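Local coordinates for protein putative fimbrium tip subunit Fim1C (Bacteroides ovatus, PDB 4EPS) that probably forms part of the tip of fimbriae, the filamentous cell-surface appendages that mediate adhesion and biofilm formation, at residues 460-472 against 478-490. Numbering follows the deposited sequence. Where two conformers were deposited one is given.
Sequences DKTMDISATYWSS and KNMYIVTYSKTAG
Y469 and V483 face each other as the hydrogen-bonded pair of an antiparallel beta hairpin, strands 469-474 and 479-485; 490-497 is the third strand of the sheet, while T468 and W470 bond to the backbone of T503 in strand 502-509. Y469 N gives to V483 O (2.8 Å) and V483 N returns to Y469 O (2.9 Å). Past the non-hydrogen-bonded pair W470-I482, S471 grips Y481 O twice: its N comes in the carbonyl plane, its OG, 2.8 Å from that oxygen, from above it. With chi1 at 81°, OG sits between backbone N and carbonyl carbon and also accepts from T473 N.

Where the strands part, a water accepts from Y485 N and lies 2.7 Å from both I465 O and A467 O, bridging the segments.

On the face carrying Y469 and V483, the Y469 ring meets that of Y485 obliquely, planes at 66°, CD1 3.6 Å from Y485 CE2; the selenomethionine methyl M463 CE lies over the Y469 ring centre, 3.8 Å above its plane. Losing this ring and its OH to an alanine would probably open a gap beside M463 CE and leave D464 O without its tyrosine donor. On the face carrying W470 and I482, W470 CZ3 packs 3.9 Å from M480 CG, while its NE1 bonds G344 O.

The type I turn from D464 to A467 is held at D464 O, which takes A467 N on one face of its plane and Y469 OH, 2.6 Å away, on the other.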
ATOM      1  N   ASP A 460     -18.640   2.148 -25.119  1.00 30.50           N
ATOM      2  CA  ASP A 460     -19.941   1.598 -25.475  0.70 31.79           C
ATOM      3  C   ASP A 460     -19.770   0.164 -26.001  1.00 35.80           C
ATOM      4  O   ASP A 460     -20.757  -0.499 -26.298  1.00 36.83           O
ATOM      5  CB  ASP A 460     -20.655   2.511 -26.492  0.70 34.61           C
ATOM      6  CG  ASP A 460     -21.060   3.854 -25.888  0.70 47.90           C
ATOM      7  OD1 ASP A 460     -21.519   3.870 -24.714  0.70 47.93           O
ATOM      8  OD2 ASP A 460     -20.886   4.882 -26.565  0.70 55.35           O
ATOM      9  N   LYS A 461     -18.514  -0.329 -26.062  1.00 32.30           N
ATOM     10  CA  LYS A 461     -18.237  -1.685 -26.553  1.00 32.19           C
ATOM     11  C   LYS A 461     -17.540  -2.558 -25.525  1.00 35.17           C
ATOM     12  O   LYS A 461     -16.603  -2.116 -24.865  1.00 37.13           O
ATOM     13  CB  LYS A 461     -17.358  -1.616 -27.808  1.00 36.22           C
ATOM     14  CG  LYS A 461     -18.001  -0.906 -28.995  1.00 50.26           C
ATOM     15  CD  LYS A 461     -16.962  -0.425 -29.987  1.00 59.31           C
ATOM     16  CE  LYS A 461     -17.517  -0.331 -31.387  1.00 67.30           C
ATOM     17  NZ  LYS A 461     -16.433  -0.134 -32.385  1.00 72.87           N
ATOM     18  N   THR A 462     -17.984  -3.796 -25.405  1.00 28.67           N
ATOM     19  CA  THR A 462     -17.337  -4.761 -24.524  1.00 26.85           C
ATOM     20  C   THR A 462     -16.661  -5.780 -25.426  1.00 28.07           C
ATOM     21  O   THR A 462     -16.779  -5.708 -26.659  1.00 27.41           O
ATOM     22  CB  THR A 462     -18.336  -5.425 -23.546  1.00 37.43           C
ATOM     23  OG1 THR A 462     -19.345  -6.098 -24.300  1.00 34.92           O
ATOM     24  CG2 THR A 462     -18.940  -4.443 -22.520  1.00 36.26           C
HETATM   25  N   MSE A 463     -15.954  -6.710 -24.821  1.00 24.06           N
HETATM   26  CA  MSE A 463     -15.314  -7.785 -25.548  1.00 23.97           C
HETATM   27  C   MSE A 463     -16.344  -8.919 -25.647  1.00 30.83           C
HETATM   28  O   MSE A 463     -16.664  -9.536 -24.636  1.00 33.41           O
HETATM   29  CB  MSE A 463     -14.042  -8.170 -24.791  1.00 25.79           C
HETATM   30  CG  MSE A 463     -13.111  -8.956 -25.600  1.00 31.77           C
HETATM   31 SE   MSE A 463     -11.514  -9.303 -24.556  0.75 36.71          SE
HETATM   32  CE  MSE A 463     -10.765 -10.447 -25.919  1.00 33.71           C
ATOM     33  N   ASP A 464     -16.947  -9.122 -26.838  1.00 26.47           N
ATOM     34  CA  ASP A 464     -17.955 -10.177 -27.014  1.00 25.95           C
ATOM     35  C   ASP A 464     -17.264 -11.547 -26.880  1.00 29.41           C
ATOM     36  O   ASP A 464     -16.342 -11.869 -27.643  1.00 27.97           O
ATOM     37  CB  ASP A 464     -18.676 -10.003 -28.356  1.00 28.94           C
ATOM     38  CG  ASP A 464     -19.752 -11.024 -28.723  1.00 39.96           C
ATOM     39  OD1 ASP A 464     -20.022 -11.936 -27.904  1.00 38.52           O
ATOM     40  OD2 ASP A 464     -20.307 -10.921 -29.840  1.00 48.30           O
ATOM     41  N   ILE A 465     -17.693 -12.328 -25.872  1.00 24.75           N
ATOM     42  CA  ILE A 465     -17.130 -13.658 -25.583  1.00 26.40           C
ATOM     43  C   ILE A 465     -17.344 -14.638 -26.767  1.00 29.08           C
ATOM     44  O   ILE A 465     -16.600 -15.602 -26.857  1.00 28.35           O
ATOM     45  CB  ILE A 465     -17.729 -14.232 -24.265  1.00 30.48           C
ATOM     46  CG1 ILE A 465     -16.853 -15.356 -23.681  1.00 30.51           C
ATOM     47  CG2 ILE A 465     -19.239 -14.638 -24.420  1.00 32.26           C
ATOM     48  CD1 ILE A 465     -17.287 -15.926 -22.277  1.00 34.63           C
ATOM     49  N   SER A 466     -18.339 -14.386 -27.652  1.00 26.51           N
ATOM     50  CA  SER A 466     -18.647 -15.267 -28.790  0.60 26.67           C
ATOM     51  C   SER A 466     -17.919 -14.823 -30.072  1.00 29.99           C
ATOM     52  O   SER A 466     -18.040 -15.485 -31.106  1.00 29.95           O
ATOM     53  CB  SER A 466     -20.157 -15.302 -29.037  0.60 30.42           C
ATOM     54  OG  SER A 466     -20.649 -14.022 -29.395  0.60 34.14           O
ATOM     55  N   ALA A 467     -17.170 -13.702 -30.022  1.00 23.28           N
ATOM     56  CA  ALA A 467     -16.450 -13.212 -31.200  1.00 21.38           C
ATOM     57  C   ALA A 467     -15.121 -13.978 -31.412  1.00 23.56           C
ATOM     58  O   ALA A 467     -14.681 -14.740 -30.549  1.00 23.59           O
ATOM     59  CB  ALA A 467     -16.170 -11.721 -31.060  1.00 22.18           C
ATOM     60  N   THR A 468     -14.501 -13.760 -32.577  1.00 22.84           N
ATOM     61  CA  THR A 468     -13.235 -14.380 -32.964  1.00 22.85           C
ATOM     62  C   THR A 468     -12.235 -13.258 -33.081  1.00 23.74           C
ATOM     63  O   THR A 468     -12.524 -12.268 -33.738  1.00 23.73           O
ATOM     64  CB  THR A 468     -13.400 -15.191 -34.252  1.00 27.21           C
ATOM     65  OG1 THR A 468     -14.352 -16.237 -33.994  1.00 26.50           O
ATOM     66  CG2 THR A 468     -12.069 -15.831 -34.694  1.00 23.97           C
ATOM     67  N   TYR A 469     -11.055 -13.413 -32.464  1.00 20.53           N
ATOM     68  CA  TYR A 469     -10.091 -12.322 -32.392  1.00 20.53           C
ATOM     69  C   TYR A 469      -8.801 -12.591 -33.146  1.00 22.94           C
ATOM     70  O   TYR A 469      -8.226 -13.672 -33.016  1.00 20.92           O
ATOM     71  CB  TYR A 469      -9.764 -12.024 -30.899  1.00 20.60           C
ATOM     72  CG  TYR A 469     -10.978 -11.537 -30.143  1.00 20.30           C
ATOM     73  CD1 TYR A 469     -11.910 -12.436 -29.624  1.00 21.39           C
ATOM     74  CD2 TYR A 469     -11.256 -10.171 -30.035  1.00 21.09           C
ATOM     75  CE1 TYR A 469     -13.072 -11.987 -28.976  1.00 22.44           C
ATOM     76  CE2 TYR A 469     -12.410  -9.715 -29.395  1.00 22.11           C
ATOM     77  CZ  TYR A 469     -13.317 -10.627 -28.872  1.00 27.93           C
ATOM     78  OH  TYR A 469     -14.465 -10.176 -28.243  1.00 24.95           O
ATOM     79  N   TRP A 470      -8.330 -11.602 -33.909  1.00 21.07           N
ATOM     80  CA  TRP A 470      -7.037 -11.733 -34.581  1.00 21.80           C
ATOM     81  C   TRP A 470      -5.884 -11.807 -33.597  1.00 23.14           C
ATOM     82  O   TRP A 470      -5.882 -11.062 -32.621  1.00 21.03           O
ATOM     83  CB  TRP A 470      -6.735 -10.469 -35.415  1.00 21.36           C
ATOM     84  CG  TRP A 470      -7.523 -10.313 -36.673  1.00 22.62           C
ATOM     85  CD1 TRP A 470      -8.390  -9.301 -36.963  1.00 25.13           C
ATOM     86  CD2 TRP A 470      -7.407 -11.107 -37.867  1.00 22.64           C
ATOM     87  NE1 TRP A 470      -8.834  -9.411 -38.258  1.00 24.88           N
ATOM     88  CE2 TRP A 470      -8.264 -10.524 -38.835  1.00 26.41           C
ATOM     89  CE3 TRP A 470      -6.698 -12.280 -38.200  1.00 24.45           C
ATOM     90  CZ2 TRP A 470      -8.420 -11.062 -40.122  1.00 25.87           C
ATOM     91  CZ3 TRP A 470      -6.842 -12.809 -39.485  1.00 26.35           C
ATOM     92  CH2 TRP A 470      -7.693 -12.202 -40.430  1.00 26.77           C
ATOM     93  N   SER A 471      -4.868 -12.620 -33.899  1.00 20.84           N
ATOM     94  CA  SER A 471      -3.617 -12.538 -33.157  1.00 20.03           C
ATOM     95  C   SER A 471      -2.526 -12.162 -34.165  1.00 23.48           C
ATOM     96  O   SER A 471      -2.763 -12.201 -35.387  1.00 23.24           O
ATOM     97  CB  SER A 471      -3.273 -13.844 -32.444  1.00 20.55           C
ATOM     98  OG  SER A 471      -2.689 -14.760 -33.361  1.00 21.60           O
ATOM     99  N   SER A 472      -1.338 -11.828 -33.661  1.00 21.75           N
ATOM    100  CA  SER A 472      -0.192 -11.529 -34.519  1.00 21.74           C
ATOM    101  C   SER A 472       0.650 -12.808 -34.739  1.00 25.59           C
ATOM    102  O   SER A 472       1.733 -12.731 -35.326  1.00 25.87           O
ATOM    103  CB  SER A 472       0.666 -10.430 -33.899  1.00 23.36           C
ATOM    104  OG  SER A 472       1.030 -10.786 -32.571  1.00 22.96           O
ATOM    105  N   LYS A 478      -1.081 -18.168 -45.622  1.00 30.96           N
ATOM    106  CA  LYS A 478      -2.468 -17.732 -45.815  1.00 30.51           C
ATOM    107  C   LYS A 478      -3.229 -17.414 -44.537  1.00 31.76           C
ATOM    108  O   LYS A 478      -4.253 -16.717 -44.616  1.00 30.90           O
ATOM    109  CB  LYS A 478      -3.268 -18.829 -46.554  1.00 33.06           C
ATOM    110  CG  LYS A 478      -2.674 -19.286 -47.878  1.00 39.77           C
ATOM    111  CD  LYS A 478      -3.205 -20.691 -48.171  1.00 51.80           C
ATOM    112  CE  LYS A 478      -2.677 -21.303 -49.443  1.00 78.34           C
ATOM    113  NZ  LYS A 478      -3.151 -22.707 -49.610  1.00 91.22           N
ATOM    114  N   ASN A 479      -2.802 -17.979 -43.378  1.00 26.75           N
ATOM    115  CA  ASN A 479      -3.552 -17.911 -42.115  1.00 24.40           C
ATOM    116  C   ASN A 479      -2.785 -17.397 -40.927  1.00 26.62           C
ATOM    117  O   ASN A 479      -1.591 -17.655 -40.779  1.00 27.32           O
ATOM    118  CB  ASN A 479      -4.029 -19.337 -41.726  1.00 27.89           C
ATOM    119  CG  ASN A 479      -5.165 -19.917 -42.541  1.00 36.56           C
ATOM    120  OD1 ASN A 479      -5.352 -19.610 -43.714  1.00 33.64           O
ATOM    121  ND2 ASN A 479      -5.915 -20.832 -41.957  1.00 27.09           N
HETATM  122  N   MSE A 480      -3.521 -16.736 -40.022  1.00 22.87           N
HETATM  123  CA  MSE A 480      -3.070 -16.326 -38.702  1.00 21.13           C
HETATM  124  C   MSE A 480      -3.729 -17.249 -37.687  1.00 24.62           C
HETATM  125  O   MSE A 480      -4.736 -17.879 -37.988  1.00 24.65           O
HETATM  126  CB  MSE A 480      -3.503 -14.855 -38.376  1.00 22.18           C
HETATM  127  CG  MSE A 480      -3.024 -13.803 -39.376  1.00 26.23           C
HETATM  128 SE   MSE A 480      -1.106 -13.786 -39.532  0.75 32.23          SE
HETATM  129  CE  MSE A 480      -0.628 -13.062 -37.837  1.00 27.83           C
ATOM    130  N   TYR A 481      -3.210 -17.286 -36.469  1.00 21.36           N
ATOM    131  CA  TYR A 481      -3.922 -17.899 -35.354  1.00 20.38           C
ATOM    132  C   TYR A 481      -5.024 -16.912 -34.932  1.00 23.40           C
ATOM    133  O   TYR A 481      -4.786 -15.686 -34.896  1.00 22.15           O
ATOM    134  CB  TYR A 481      -2.977 -18.158 -34.167  1.00 20.74           C
ATOM    135  CG  TYR A 481      -2.172 -19.427 -34.320  1.00 23.27           C
ATOM    136  CD1 TYR A 481      -1.095 -19.493 -35.198  1.00 23.65           C
ATOM    137  CD2 TYR A 481      -2.474 -20.562 -33.570  1.00 25.20           C
ATOM    138  CE1 TYR A 481      -0.337 -20.658 -35.327  1.00 24.16           C
ATOM    139  CE2 TYR A 481      -1.693 -21.718 -33.657  1.00 26.23           C
ATOM    140  CZ  TYR A 481      -0.648 -21.770 -34.563  1.00 29.01           C
ATOM    141  OH  TYR A 481       0.098 -22.912 -34.688  1.00 27.34           O
ATOM    142  N   ILE A 482      -6.215 -17.432 -34.630  1.00 20.46           N
ATOM    143  CA  ILE A 482      -7.355 -16.624 -34.172  1.00 19.73           C
ATOM    144  C   ILE A 482      -7.817 -17.213 -32.850  1.00 24.93           C
ATOM    145  O   ILE A 482      -7.747 -18.436 -32.654  1.00 24.84           O
ATOM    146  CB  ILE A 482      -8.491 -16.575 -35.245  1.00 22.40           C
ATOM    147  CG1 ILE A 482      -8.753 -18.007 -35.866  1.00 24.11           C
ATOM    148  CG2 ILE A 482      -8.153 -15.493 -36.314  1.00 22.62           C
ATOM    149  CD1 ILE A 482     -10.114 -18.177 -36.727  1.00 24.83           C
ATOM    150  N   VAL A 483      -8.284 -16.355 -31.954  1.00 20.32           N
ATOM    151  CA  VAL A 483      -8.647 -16.789 -30.622  1.00 19.60           C
ATOM    152  C   VAL A 483     -10.155 -16.683 -30.416  1.00 23.20           C
ATOM    153  O   VAL A 483     -10.784 -15.688 -30.784  1.00 22.42           O
ATOM    154  CB  VAL A 483      -7.846 -15.991 -29.538  1.00 22.04           C
ATOM    155  CG1 VAL A 483      -8.315 -16.323 -28.118  1.00 21.89           C
ATOM    156  CG2 VAL A 483      -6.344 -16.285 -29.671  1.00 22.18           C
ATOM    157  N   THR A 484     -10.701 -17.724 -29.800  1.00 22.06           N
ATOM    158  CA  THR A 484     -12.104 -17.803 -29.407  1.00 21.42           C
ATOM    159  C   THR A 484     -12.146 -18.114 -27.937  1.00 23.84           C
ATOM    160  O   THR A 484     -11.139 -18.536 -27.360  1.00 23.07           O
ATOM    161  CB  THR A 484     -12.850 -18.859 -30.241  1.00 26.36           C
ATOM    162  OG1 THR A 484     -12.159 -20.113 -30.138  1.00 24.37           O
ATOM    163  CG2 THR A 484     -13.025 -18.418 -31.701  1.00 25.53           C
ATOM    164  N   TYR A 485     -13.305 -17.920 -27.324  1.00 20.86           N
ATOM    165  CA  TYR A 485     -13.446 -18.115 -25.894  1.00 20.11           C
ATOM    166  C   TYR A 485     -14.688 -18.887 -25.527  1.00 25.85           C
ATOM    167  O   TYR A 485     -15.719 -18.731 -26.161  1.00 23.88           O
ATOM    168  CB  TYR A 485     -13.573 -16.733 -25.212  1.00 20.15           C
ATOM    169  CG  TYR A 485     -12.352 -15.858 -25.366  1.00 20.82           C
ATOM    170  CD1 TYR A 485     -11.233 -16.036 -24.551  1.00 20.49           C
ATOM    171  CD2 TYR A 485     -12.303 -14.861 -26.346  1.00 21.86           C
ATOM    172  CE1 TYR A 485     -10.079 -15.254 -24.719  1.00 19.46           C
ATOM    173  CE2 TYR A 485     -11.170 -14.054 -26.502  1.00 21.29           C
ATOM    174  CZ  TYR A 485     -10.059 -14.266 -25.696  1.00 23.22           C
ATOM    175  OH  TYR A 485      -8.948 -13.479 -25.877  1.00 22.05           O
ATOM    176  N   SER A 486     -14.588 -19.616 -24.436  1.00 24.34           N
ATOM    177  CA  SER A 486     -15.722 -20.167 -23.713  1.00 26.18           C
ATOM    178  C   SER A 486     -15.778 -19.361 -22.400  1.00 31.21           C
ATOM    179  O   SER A 486     -14.945 -18.462 -22.201  1.00 28.44           O
ATOM    180  CB  SER A 486     -15.540 -21.655 -23.461  1.00 26.39           C
ATOM    181  OG  SER A 486     -14.494 -21.825 -22.518  1.00 29.83           O
ATOM    182  N   LYS A 487     -16.675 -19.733 -21.463  1.00 28.41           N
ATOM    183  CA  LYS A 487     -16.732 -19.059 -20.168  1.00 28.58           C
ATOM    184  C   LYS A 487     -15.584 -19.504 -19.266  1.00 27.63           C
ATOM    185  O   LYS A 487     -15.384 -18.909 -18.206  1.00 26.91           O
ATOM    186  CB  LYS A 487     -18.094 -19.302 -19.495  1.00 33.03           C
ATOM    187  CG  LYS A 487     -19.220 -18.531 -20.172  1.00 45.36           C
ATOM    188  CD  LYS A 487     -20.560 -18.774 -19.501  1.00 61.41           C
ATOM    189  CE  LYS A 487     -21.668 -18.035 -20.212  1.00 79.68           C
ATOM    190  NZ  LYS A 487     -23.011 -18.405 -19.689  1.00 91.88           N
ATOM    191  N   THR A 488     -14.791 -20.509 -19.679  1.00 24.68           N
ATOM    192  CA  THR A 488     -13.704 -21.011 -18.837  1.00 24.30           C
ATOM    193  C   THR A 488     -12.313 -20.969 -19.489  1.00 28.42           C
ATOM    194  O   THR A 488     -11.332 -21.205 -18.783  1.00 27.95           O
ATOM    195  CB  THR A 488     -14.007 -22.472 -18.369  1.00 33.89           C
ATOM    196  OG1 THR A 488     -14.081 -23.329 -19.512  1.00 36.88           O
ATOM    197  CG2 THR A 488     -15.310 -22.578 -17.567  1.00 33.83           C
ATOM    198  N   ALA A 489     -12.205 -20.724 -20.816  1.00 26.61           N
ATOM    199  CA  ALA A 489     -10.876 -20.716 -21.437  1.00 26.53           C
ATOM    200  C   ALA A 489     -10.857 -19.997 -22.760  1.00 27.02           C
ATOM    201  O   ALA A 489     -11.867 -19.909 -23.434  1.00 25.78           O
ATOM    202  CB  ALA A 489     -10.386 -22.155 -21.666  1.00 28.63           C
ATOM    203  N   GLY A 490      -9.673 -19.559 -23.148  1.00 23.62           N
ATOM    204  CA  GLY A 490      -9.415 -19.041 -24.483  1.00 22.42           C
ATOM    205  C   GLY A 490      -8.827 -20.202 -25.284  1.00 24.44           C
ATOM    206  O   GLY A 490      -8.190 -21.114 -24.726  1.00 23.66           O
TER
HETATM  207  O   HOH W   1     -15.366 -16.753 -28.964  1.00 22.97           O